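Local coordinates for G protein coupled receptor (Arabidopsis thaliana, PDB 3T33) that belongs to the LanC-like protein family, binds a zinc ion and may play a role in abscisic acid signalling, at residues 395-398 with 399-403; 51-54 with 55-59; 91-94 with 95-99; 363-366 with 367-371; 41-45 with 46-50. All blocks are in the same frame, centred on the assembly; numbering follows the deposited sequence.

Four of the contacts lie within single helices, and interaction 5 spans the turn into helix 45-69; the chain has no strand. Interaction 1, on helix 392-402, lies about 12 Å from the chain centre and touches the other four. Its centre is about 8 Å from that of interaction 2 and about 11 Å from that of interaction 3, where D401 bridges to K93. Interactions 2 and 5 share helix 45-69, and both pack on helix 353-375, the home of interaction 4. Interactions 3 and 4 do not touch, their nearest atoms being about 14 Å apart. None of the five belongs to the zinc site of C288, C333 and H334.

Interaction 1: residues 395-398 with 399-403; sequences MAYM and LLDMN
M395 and L399 meet one turn apart on helix 392-402, CG of M395 lying 3.9 Å from CD2 of L399, and every main-chain carbonyl from M395 to M398 finds an amide four residues on. The four bonds run from L399 N to M395 O (2.9 Å), L400 N to A396 O (2.9 Å), D401 N to Y397 O (3.1 Å) and M402 N to M398 O (3.0 Å). The bond from L400 N to A396 O is the straightest, 170° at the hydrogen, while that from M402 N to M398 O is more bent, 139°. M398 has its thioether folded at chi2 and chi3, which turns CE back onto CD1 of L399 at 3.6 Å and leaves SD alongside CG of M402, 3.8 Å away. D401 points the same way as Y397, its carboxylate almost perpendicular to the phenol ring, with OD2 3.7 Å from CE1. Both carboxylate oxygens are satisfied from elsewhere: OD1 by a salt bridge with K93, OD2 by a hydrogen bond with the hydroxyl of Y341. Thioethers and L399 carbons thus pack together, and the buried carboxylate beside Y397 is compensated by a lysine and a tyrosine, which would be expected to keep it ionised.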
# COMPACT_ATOMS: atom_id res chain seq x y z
N MET A 395 -4.16 5.67 -8.19
CA MET A 395 -5.35 5.08 -8.90
C MET A 395 -4.85 4.35 -10.10
O MET A 395 -5.23 3.22 -10.30
CB MET A 395 -6.32 6.16 -9.34
CG MET A 395 -7.64 5.62 -9.89
SD MET A 395 -8.74 6.95 -10.36
CE MET A 395 -9.96 6.04 -11.33
N ALA A 396 -3.97 4.97 -10.90
CA ALA A 396 -3.37 4.18 -12.03
C ALA A 396 -2.63 2.94 -11.54
O ALA A 396 -2.65 1.91 -12.19
CB ALA A 396 -2.39 5.03 -12.88
N TYR A 397 -1.97 3.06 -10.40
CA TYR A 397 -1.16 1.99 -9.89
C TYR A 397 -2.08 0.82 -9.51
O TYR A 397 -1.83 -0.34 -9.81
CB TYR A 397 -0.37 2.51 -8.67
CG TYR A 397 0.67 1.53 -8.20
CD1 TYR A 397 0.31 0.38 -7.46
CD2 TYR A 397 2.01 1.75 -8.49
CE1 TYR A 397 1.32 -0.55 -7.05
CE2 TYR A 397 3.00 0.83 -8.10
CZ TYR A 397 2.66 -0.32 -7.41
OH TYR A 397 3.69 -1.20 -7.03
N MET A 398 -3.18 1.15 -8.86
CA MET A 398 -4.14 0.15 -8.40
C MET A 398 -4.78 -0.50 -9.65
O MET A 398 -4.91 -1.74 -9.74
CB MET A 398 -5.17 0.83 -7.48
CG MET A 398 -6.21 -0.11 -6.86
SD MET A 398 -7.44 -0.47 -8.08
CE MET A 398 -8.38 1.03 -8.00
N LEU A 399 -5.09 0.33 -10.64
CA LEU A 399 -5.75 -0.15 -11.85
C LEU A 399 -4.88 -1.18 -12.57
O LEU A 399 -5.36 -2.32 -12.93
CB LEU A 399 -6.12 1.00 -12.78
CG LEU A 399 -7.48 1.71 -12.76
CD1 LEU A 399 -8.36 1.34 -11.58
CD2 LEU A 399 -7.37 3.28 -13.04
N LEU A 400 -3.60 -0.82 -12.73
CA LEU A 400 -2.64 -1.73 -13.32
C LEU A 400 -2.55 -3.04 -12.54
O LEU A 400 -2.40 -4.14 -13.13
CB LEU A 400 -1.27 -1.06 -13.36
CG LEU A 400 -1.22 0.09 -14.38
CD1 LEU A 400 0.09 0.88 -14.29
CD2 LEU A 400 -1.45 -0.41 -15.85
N ASP A 401 -2.63 -2.95 -11.22
CA ASP A 401 -2.44 -4.14 -10.36
C ASP A 401 -3.72 -5.09 -10.47
O ASP A 401 -3.65 -6.30 -10.18
CB ASP A 401 -2.19 -3.68 -8.93
CG ASP A 401 -0.93 -4.21 -8.32
OD1 ASP A 401 -0.27 -5.11 -8.89
OD2 ASP A 401 -0.60 -3.72 -7.20
N MET A 402 -4.87 -4.52 -10.87
CA MET A 402 -6.08 -5.35 -11.16
C MET A 402 -5.90 -6.29 -12.36
O MET A 402 -6.59 -7.29 -12.49
CB MET A 402 -7.33 -4.52 -11.37
CG MET A 402 -7.75 -3.62 -10.22
SD MET A 402 -8.49 -4.54 -8.85
CE MET A 402 -10.09 -4.88 -9.58
N ASN A 403 -4.95 -6.00 -13.22
CA ASN A 403 -4.71 -6.88 -14.31
C ASN A 403 -4.38 -8.30 -13.84
O ASN A 403 -4.73 -9.25 -14.54
CB ASN A 403 -3.57 -6.36 -15.18
CG ASN A 403 -3.71 -6.79 -16.60
OD1 ASN A 403 -4.58 -6.29 -17.33
ND2 ASN A 403 -2.88 -7.79 -17.01

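Interaction 2: residues 51-54 with 55-59; sequences KLHR and YALSI
L57 lies against two flat groups from the preceding turn: its CG covers one face of the H53 imidazole, 4.2 Å above the ring plane and displaced toward the rim, and its CD1 covers one face of the R54 guanidinium, 3.6 Å above that plane and again off-centre. On the imidazole the closest atom is NE2, 3.9 Å from CD1 of L57, and the two side chains cross obliquely. R54 and L57 instead run side by side, NH1 of the arginine being the atom that reaches CD1. Bends at chi2 (-76°) and chi3 (141°) fold the arginine chain and bring its planar end alongside the leucine, so that CD1 sits over its face. Both contacts are van der Waals packing of a methyl or methine on a polar plane.

Below the side chains the backbone is regular helix. Y55 N bonds to K51 O, A56 N to L52 O at 2.8 Å and L57 N to H53 O at 2.9 Å. R54 O takes S58 N at 3.2 Å, with S58 OG adding a weak second bond at 3.3 Å.

Around the helix the other side chains sort by neighbour. L52 and Y55 rest on A363 and L367 of helix 353-375, while Y55, A56 and I59 pack against M395, A396 and L399 of helix 392-402. H53 looks toward the end of helix 84-98, where it touches T98, so this part of helix 45-69 is wedged among three helices while R54 and S58 stay on its exposed side.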
# COMPACT_ATOMS: atom_id res chain seq x y z
N LYS A 51 -10.39 -3.12 -19.86
CA LYS A 51 -10.90 -1.78 -19.76
C LYS A 51 -10.13 -0.96 -18.72
O LYS A 51 -9.80 0.19 -18.99
CB LYS A 51 -12.38 -1.77 -19.40
CG LYS A 51 -12.98 -0.43 -19.59
CD LYS A 51 -14.52 -0.40 -19.31
CE LYS A 51 -15.35 -1.10 -20.36
NZ LYS A 51 -15.17 -0.50 -21.76
N LEU A 52 -9.88 -1.53 -17.53
CA LEU A 52 -9.20 -0.74 -16.48
C LEU A 52 -7.76 -0.44 -16.90
O LEU A 52 -7.17 0.60 -16.57
CB LEU A 52 -9.13 -1.53 -15.17
CG LEU A 52 -10.08 -1.25 -14.04
CD1 LEU A 52 -11.45 -0.97 -14.57
CD2 LEU A 52 -10.03 -2.42 -13.12
N HIS A 53 -7.18 -1.40 -17.59
CA HIS A 53 -5.86 -1.25 -18.12
C HIS A 53 -5.75 -0.04 -19.08
O HIS A 53 -4.86 0.79 -18.91
CB HIS A 53 -5.42 -2.53 -18.76
CG HIS A 53 -4.10 -2.42 -19.42
ND1 HIS A 53 -2.91 -2.40 -18.70
CD2 HIS A 53 -3.75 -2.35 -20.73
CE1 HIS A 53 -1.90 -2.32 -19.55
NE2 HIS A 53 -2.38 -2.27 -20.78
N ARG A 54 -6.71 0.12 -20.00
CA ARG A 54 -6.69 1.24 -20.94
C ARG A 54 -6.84 2.56 -20.23
O ARG A 54 -6.16 3.52 -20.56
CB ARG A 54 -7.77 1.09 -22.02
CG ARG A 54 -7.45 -0.11 -22.95
CD ARG A 54 -6.34 0.27 -23.92
NE ARG A 54 -5.34 -0.77 -24.22
CZ ARG A 54 -4.18 -0.50 -24.84
NH1 ARG A 54 -3.90 0.75 -25.25
NH2 ARG A 54 -3.30 -1.47 -25.07
N TYR A 55 -7.75 2.59 -19.25
CA TYR A 55 -7.93 3.75 -18.39
C TYR A 55 -6.64 4.09 -17.63
O TYR A 55 -6.27 5.23 -17.52
CB TYR A 55 -9.01 3.50 -17.34
CG TYR A 55 -9.48 4.80 -16.77
CD1 TYR A 55 -10.09 5.72 -17.61
CD2 TYR A 55 -9.33 5.12 -15.42
CE1 TYR A 55 -10.55 6.93 -17.12
CE2 TYR A 55 -9.79 6.35 -14.91
CZ TYR A 55 -10.40 7.25 -15.78
OH TYR A 55 -10.87 8.49 -15.38
N ALA A 56 -6.00 3.08 -17.07
CA ALA A 56 -4.83 3.30 -16.28
C ALA A 56 -3.74 3.90 -17.18
O ALA A 56 -3.02 4.81 -16.74
CB ALA A 56 -4.36 2.03 -15.61
N LEU A 57 -3.66 3.44 -18.44
CA LEU A 57 -2.67 4.03 -19.37
C LEU A 57 -2.92 5.51 -19.56
O LEU A 57 -1.98 6.32 -19.47
CB LEU A 57 -2.64 3.34 -20.70
CG LEU A 57 -2.15 1.90 -20.73
CD1 LEU A 57 -2.13 1.40 -22.19
CD2 LEU A 57 -0.77 1.74 -20.09
N SER A 58 -4.17 5.92 -19.71
CA SER A 58 -4.38 7.35 -19.82
C SER A 58 -4.00 8.04 -18.55
O SER A 58 -3.38 9.06 -18.65
CB SER A 58 -5.79 7.78 -20.21
OG SER A 58 -6.47 6.75 -20.92
N ILE A 59 -4.38 7.53 -17.36
CA ILE A 59 -3.91 8.20 -16.09
C ILE A 59 -2.35 8.26 -16.07
O ILE A 59 -1.78 9.32 -15.88
CB ILE A 59 -4.49 7.57 -14.80
CG1 ILE A 59 -6.01 7.65 -14.83
CG2 ILE A 59 -3.93 8.22 -13.47
CD1 ILE A 59 -6.65 6.68 -13.79

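Interaction 3: residues 91-94 with 95-99; sequences LFKS and YQVTR
L91 contributes its carbonyl, which accepts Y95 N at 2.8 Å in the last turns of helix 84-98. F92 does more. Its O takes Q96 N, and its ring is overlaid on one face by the Q96 side chain: CE2 is 3.9 Å from Q96 CD, and the amide is tilted only 25° from the ring plane. The carbonyl oxygen of F92 also lies at the edge of the Y95 ring, close to its plane. K93 bonds through O to V97 N, and its side chain, bent at both chi2 and chi3, carries NZ to 3.4 Å from Q96 OE1. That bond is weak, and the ammonium has its main partner in D401, with which it forms a salt bridge.

S94 O is gripped twice by T98, from opposite faces of the carbonyl: T98 N comes at 2.8 Å, and OG1 at 2.7 Å from well above the carbonyl plane. T98 chi1 of 67° brings the hydroxyl back over the helix, where OG1 also accepts the amide of N100. The hydroxyl of S94 is hydrogen-bonded to D103. This is the C-terminal turn of helix 84-98, a threonine hydroxyl doubling the amide bond to the carbonyl four residues back just before R99 breaks the helix with positive phi (55°), its amide still held by Y95 O.

L91, S94 and T98 all meet D103 of helix 101-118, L91 also L106 and N110, and F92 and Y95 lie against helix 130-144. K93 and S94 face L400 of helix 392-402, while L91 and T98 reach V64 and H53 of helix 45-69, respectively.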
# COMPACT_ATOMS: atom_id res chain seq x y z
N LEU A 91 5.71 3.82 -13.26
CA LEU A 91 6.30 3.44 -14.54
C LEU A 91 6.88 2.07 -14.46
O LEU A 91 6.78 1.26 -15.41
CB LEU A 91 7.37 4.47 -14.96
CG LEU A 91 6.73 5.68 -15.64
CD1 LEU A 91 7.71 6.80 -15.67
CD2 LEU A 91 6.34 5.30 -17.07
N PHE A 92 7.53 1.80 -13.32
CA PHE A 92 7.97 0.44 -13.02
C PHE A 92 6.79 -0.61 -12.99
O PHE A 92 6.89 -1.68 -13.57
CB PHE A 92 8.77 0.40 -11.70
CG PHE A 92 9.43 -0.93 -11.44
CD1 PHE A 92 10.47 -1.37 -12.24
CD2 PHE A 92 8.97 -1.76 -10.45
CE1 PHE A 92 11.04 -2.63 -12.06
CE2 PHE A 92 9.54 -3.05 -10.26
CZ PHE A 92 10.60 -3.45 -11.08
N LYS A 93 5.71 -0.31 -12.29
CA LYS A 93 4.56 -1.19 -12.23
C LYS A 93 3.99 -1.41 -13.66
O LYS A 93 3.55 -2.52 -14.03
CB LYS A 93 3.50 -0.51 -11.39
CG LYS A 93 2.18 -1.21 -11.41
CD LYS A 93 1.99 -2.13 -10.19
CE LYS A 93 2.21 -3.50 -10.51
NZ LYS A 93 2.29 -4.31 -9.26
N SER A 94 4.01 -0.37 -14.46
CA SER A 94 3.54 -0.46 -15.82
C SER A 94 4.45 -1.31 -16.66
O SER A 94 4.02 -2.07 -17.53
CB SER A 94 3.49 0.92 -16.42
OG SER A 94 2.96 0.83 -17.72
N TYR A 95 5.74 -1.16 -16.45
CA TYR A 95 6.63 -2.06 -17.11
C TYR A 95 6.33 -3.52 -16.66
O TYR A 95 6.36 -4.42 -17.48
CB TYR A 95 8.10 -1.65 -16.80
CG TYR A 95 9.05 -2.76 -17.05
CD1 TYR A 95 9.33 -3.21 -18.35
CD2 TYR A 95 9.61 -3.44 -15.97
CE1 TYR A 95 10.18 -4.32 -18.57
CE2 TYR A 95 10.44 -4.50 -16.16
CZ TYR A 95 10.74 -4.94 -17.46
OH TYR A 95 11.58 -6.02 -17.61
N GLN A 96 6.11 -3.75 -15.37
CA GLN A 96 5.95 -5.11 -14.86
C GLN A 96 4.73 -5.77 -15.53
O GLN A 96 4.70 -7.00 -15.71
CB GLN A 96 5.67 -5.09 -13.36
CG GLN A 96 6.87 -5.07 -12.41
CD GLN A 96 6.41 -5.35 -10.91
OE1 GLN A 96 5.44 -4.71 -10.41
NE2 GLN A 96 7.08 -6.30 -10.23
N VAL A 97 3.73 -4.94 -15.86
CA VAL A 97 2.47 -5.40 -16.41
C VAL A 97 2.56 -5.52 -17.95
O VAL A 97 2.11 -6.51 -18.50
CB VAL A 97 1.28 -4.46 -16.03
CG1 VAL A 97 -0.01 -4.91 -16.70
CG2 VAL A 97 1.04 -4.48 -14.56
N THR A 98 3.15 -4.53 -18.62
CA THR A 98 3.07 -4.42 -20.06
C THR A 98 4.35 -4.95 -20.67
O THR A 98 4.37 -5.27 -21.84
CB THR A 98 2.90 -2.95 -20.55
OG1 THR A 98 4.08 -2.16 -20.27
CG2 THR A 98 1.68 -2.26 -19.97
N ARG A 99 5.43 -5.04 -19.89
CA ARG A 99 6.79 -5.23 -20.42
C ARG A 99 7.23 -4.18 -21.46
O ARG A 99 8.11 -4.44 -22.23
CB ARG A 99 7.00 -6.64 -21.01
CG ARG A 99 6.56 -7.89 -20.19
CD ARG A 99 6.68 -7.75 -18.72
NE ARG A 99 8.03 -7.97 -18.23
CZ ARG A 99 8.28 -8.45 -17.01
NH1 ARG A 99 7.28 -8.77 -16.18
NH2 ARG A 99 9.54 -8.64 -16.63

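Interaction 4: residues 363-366 with 367-371; sequences ASFL and LDKSE
F365 is overlapped by K369 from the next turn: the lysine CG stands 4.2 Å from the ring centroid, 19° off the ring normal, in a CH-pi contact displaced toward the rim near CE2. The two side chains cross at about a right angle, the lysine being bent at chi2 (-71°) before its outer part runs on extended, away from the ring. Its NZ has a long salt-bridge approach, 3.9 Å, to OD2 of D368, while OD1 of D368 is taken by the hydroxyl of S36.

On another side of the helix S370 turns its hydroxyl back toward L366. A chi1 of 66° lodges OG between its own backbone N and carbonyl carbon, so it reaches L366 O at 2.7 Å, while the S370 amide reaches the same oxygen at 3.0 Å from the other face of the carbonyl. CD2 of L366 packs on CB of the same serine at 3.7 Å. Amides of L367, D368 and K369 bond to the carbonyls of A363, S364 and F365.

L366 and S370 face M395 of helix 392-402, L367 meets L52 and Y55 of helix 45-69, and the F365 ring meets that of F11. A serine hydroxyl doubling the amide bond four residues back is a common way for a helix to satisfy that side chain. Here it lies within the packed helices consistent with the alpha/alpha toroid of LanC-like proteins.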
# COMPACT_ATOMS: atom_id res chain seq x y z
N ALA A 363 -12.97 -0.44 -7.79
CA ALA A 363 -12.33 0.01 -8.99
C ALA A 363 -13.32 0.54 -10.04
O ALA A 363 -13.05 1.55 -10.71
CB ALA A 363 -11.48 -1.07 -9.59
N SER A 364 -14.45 -0.17 -10.19
CA SER A 364 -15.52 0.33 -11.08
C SER A 364 -16.06 1.62 -10.64
O SER A 364 -16.27 2.51 -11.48
CB SER A 364 -16.63 -0.68 -11.21
OG SER A 364 -16.05 -1.91 -11.58
N PHE A 365 -16.28 1.78 -9.32
CA PHE A 365 -16.74 3.07 -8.80
C PHE A 365 -15.81 4.19 -9.23
O PHE A 365 -16.25 5.20 -9.84
CB PHE A 365 -16.83 3.05 -7.27
CG PHE A 365 -17.30 4.39 -6.68
CD1 PHE A 365 -16.38 5.37 -6.30
CD2 PHE A 365 -18.66 4.65 -6.50
CE1 PHE A 365 -16.82 6.62 -5.78
CE2 PHE A 365 -19.10 5.88 -5.98
CZ PHE A 365 -18.19 6.86 -5.62
N LEU A 366 -14.51 4.02 -8.95
CA LEU A 366 -13.52 5.00 -9.40
C LEU A 366 -13.51 5.24 -10.90
O LEU A 366 -13.46 6.39 -11.35
CB LEU A 366 -12.10 4.58 -8.98
CG LEU A 366 -11.75 4.86 -7.54
CD1 LEU A 366 -10.45 4.20 -7.28
CD2 LEU A 366 -11.64 6.38 -7.41
N LEU A 367 -13.50 4.20 -11.70
CA LEU A 367 -13.50 4.49 -13.14
C LEU A 367 -14.76 5.22 -13.60
O LEU A 367 -14.72 6.15 -14.44
CB LEU A 367 -13.33 3.23 -13.93
CG LEU A 367 -13.12 3.28 -15.45
CD1 LEU A 367 -12.27 2.11 -15.81
CD2 LEU A 367 -14.41 3.15 -16.22
N ASP A 368 -15.90 4.83 -13.05
CA ASP A 368 -17.18 5.36 -13.55
C ASP A 368 -17.42 6.81 -13.07
O ASP A 368 -17.92 7.66 -13.82
CB ASP A 368 -18.35 4.41 -13.15
CG ASP A 368 -19.66 4.70 -13.92
OD1 ASP A 368 -19.74 4.43 -15.15
OD2 ASP A 368 -20.61 5.18 -13.29
N LYS A 369 -16.99 7.10 -11.84
CA LYS A 369 -17.44 8.29 -11.15
C LYS A 369 -16.36 9.31 -10.84
O LYS A 369 -16.70 10.50 -10.61
CB LYS A 369 -18.12 7.93 -9.80
CG LYS A 369 -19.26 6.87 -9.84
CD LYS A 369 -20.54 7.39 -10.48
CE LYS A 369 -21.55 6.26 -10.70
NZ LYS A 369 -22.92 6.85 -10.66
N SER A 370 -15.09 8.89 -10.78
CA SER A 370 -14.06 9.72 -10.11
C SER A 370 -13.80 11.07 -10.78
O SER A 370 -13.77 12.09 -10.10
CB SER A 370 -12.75 8.98 -9.79
OG SER A 370 -12.04 8.59 -10.94
N GLU A 371 -13.64 11.09 -12.09
CA GLU A 371 -13.38 12.33 -12.80
C GLU A 371 -14.49 13.36 -12.52
O GLU A 371 -14.20 14.51 -12.14
CB GLU A 371 -13.25 12.02 -14.29
CG GLU A 371 -12.80 13.17 -15.18
CD GLU A 371 -12.45 12.68 -16.59
OE1 GLU A 371 -12.49 11.43 -16.81
OE2 GLU A 371 -12.13 13.53 -17.46

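Interaction 5: residues 41-45 with 46-50; sequences LSLPY and KSFSE
Y45 and F48 pair at the N-terminal start of helix 45-69, with P44 at the N-cap and a short turn behind it leading from helix 36-42. Their rings meet obliquely, planes 48° apart and centroids 5.6 Å apart, the closest carbons being CE2 of Y45 and CD2 of F48 at 3.8 Å. Y45 CE1 touches CB of S49 at 3.7 Å, so the tyrosine ring is bounded by two residues of the next turn, and its hydroxyl is hydrogen-bonded to the carbonyl of M402 on helix 392-402. F48 in turn has a cation-pi contact with K360. P44 O accepts F48 N at 3.0 Å, the donor lying in the carbonyl plane, and Y45 O accepts S49 N at 2.7 Å in a nearly straight bond of 172°. K46 curls back, bends at chi2 and chi4 laying its chain over the start of the helix, CD resting 3.9 Å from CB of P44. S47 OG adds a weak bond to P44 O. L43 crosses F48 at about a right angle, with its CD2 at the edge of the F48 ring and 3.9 Å from F48 CA.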
# COMPACT_ATOMS: atom_id res chain seq x y z
N LEU A 41 -19.85 -3.68 -13.45
CA LEU A 41 -19.74 -4.70 -12.42
C LEU A 41 -20.06 -6.10 -12.95
O LEU A 41 -19.50 -7.07 -12.47
CB LEU A 41 -20.64 -4.37 -11.22
CG LEU A 41 -20.22 -3.12 -10.42
CD1 LEU A 41 -21.37 -2.64 -9.57
CD2 LEU A 41 -19.06 -3.43 -9.55
N SER A 42 -20.96 -6.18 -13.93
CA SER A 42 -21.40 -7.46 -14.53
C SER A 42 -20.35 -8.03 -15.48
O SER A 42 -20.29 -9.23 -15.70
CB SER A 42 -22.72 -7.26 -15.32
OG SER A 42 -23.74 -6.62 -14.56
N LEU A 43 -19.54 -7.15 -16.06
CA LEU A 43 -18.48 -7.50 -17.00
C LEU A 43 -17.62 -8.72 -16.56
O LEU A 43 -17.24 -8.84 -15.37
CB LEU A 43 -17.61 -6.28 -17.14
CG LEU A 43 -17.30 -5.64 -18.48
CD1 LEU A 43 -18.50 -5.54 -19.45
CD2 LEU A 43 -16.70 -4.24 -18.24
N PRO A 44 -17.39 -9.68 -17.50
CA PRO A 44 -16.46 -10.72 -17.13
C PRO A 44 -15.00 -10.14 -16.99
O PRO A 44 -14.62 -9.16 -17.65
CB PRO A 44 -16.60 -11.75 -18.26
CG PRO A 44 -17.16 -11.04 -19.38
CD PRO A 44 -17.79 -9.77 -18.92
N TYR A 45 -14.23 -10.75 -16.11
CA TYR A 45 -12.98 -10.20 -15.69
C TYR A 45 -12.00 -9.86 -16.81
O TYR A 45 -11.38 -8.82 -16.79
CB TYR A 45 -12.33 -11.05 -14.62
CG TYR A 45 -11.43 -10.19 -13.77
CD1 TYR A 45 -10.05 -10.11 -14.02
CD2 TYR A 45 -11.96 -9.39 -12.76
CE1 TYR A 45 -9.23 -9.27 -13.24
CE2 TYR A 45 -11.15 -8.54 -12.01
CZ TYR A 45 -9.81 -8.50 -12.25
OH TYR A 45 -9.07 -7.69 -11.48
N LYS A 46 -11.92 -10.73 -17.81
CA LYS A 46 -11.02 -10.55 -18.92
C LYS A 46 -11.18 -9.21 -19.56
O LYS A 46 -10.20 -8.47 -19.60
CB LYS A 46 -11.14 -11.67 -19.94
CG LYS A 46 -11.53 -13.02 -19.25
CD LYS A 46 -13.02 -13.12 -18.76
CE LYS A 46 -13.28 -14.42 -18.00
NZ LYS A 46 -13.00 -14.26 -16.53
N SER A 47 -12.40 -8.84 -19.99
CA SER A 47 -12.61 -7.51 -20.58
C SER A 47 -12.73 -6.36 -19.55
O SER A 47 -12.43 -5.19 -19.87
CB SER A 47 -13.81 -7.49 -21.53
OG SER A 47 -14.92 -7.95 -20.81
N PHE A 48 -13.17 -6.67 -18.34
CA PHE A 48 -13.17 -5.66 -17.30
C PHE A 48 -11.71 -5.21 -17.04
O PHE A 48 -11.43 -4.04 -17.07
CB PHE A 48 -13.77 -6.23 -16.03
CG PHE A 48 -13.60 -5.36 -14.84
CD1 PHE A 48 -14.43 -4.27 -14.65
CD2 PHE A 48 -12.60 -5.61 -13.92
CE1 PHE A 48 -14.28 -3.43 -13.53
CE2 PHE A 48 -12.45 -4.79 -12.77
CZ PHE A 48 -13.30 -3.70 -12.58
N SER A 49 -10.80 -6.15 -16.86
CA SER A 49 -9.39 -5.79 -16.59
C SER A 49 -8.73 -5.12 -17.81
O SER A 49 -8.05 -4.14 -17.64
CB SER A 49 -8.57 -6.97 -16.10
OG SER A 49 -8.60 -7.94 -17.10
N GLU A 50 -9.06 -5.54 -19.01
CA GLU A 50 -8.63 -4.79 -20.18
C GLU A 50 -9.13 -3.34 -20.20
O GLU A 50 -8.37 -2.41 -20.49
CB GLU A 50 -9.05 -5.50 -21.44
CG GLU A 50 -8.48 -4.81 -22.66
CD GLU A 50 -8.99 -5.38 -23.99
OE1 GLU A 50 -9.32 -6.61 -24.04
OE2 GLU A 50 -9.04 -4.59 -24.98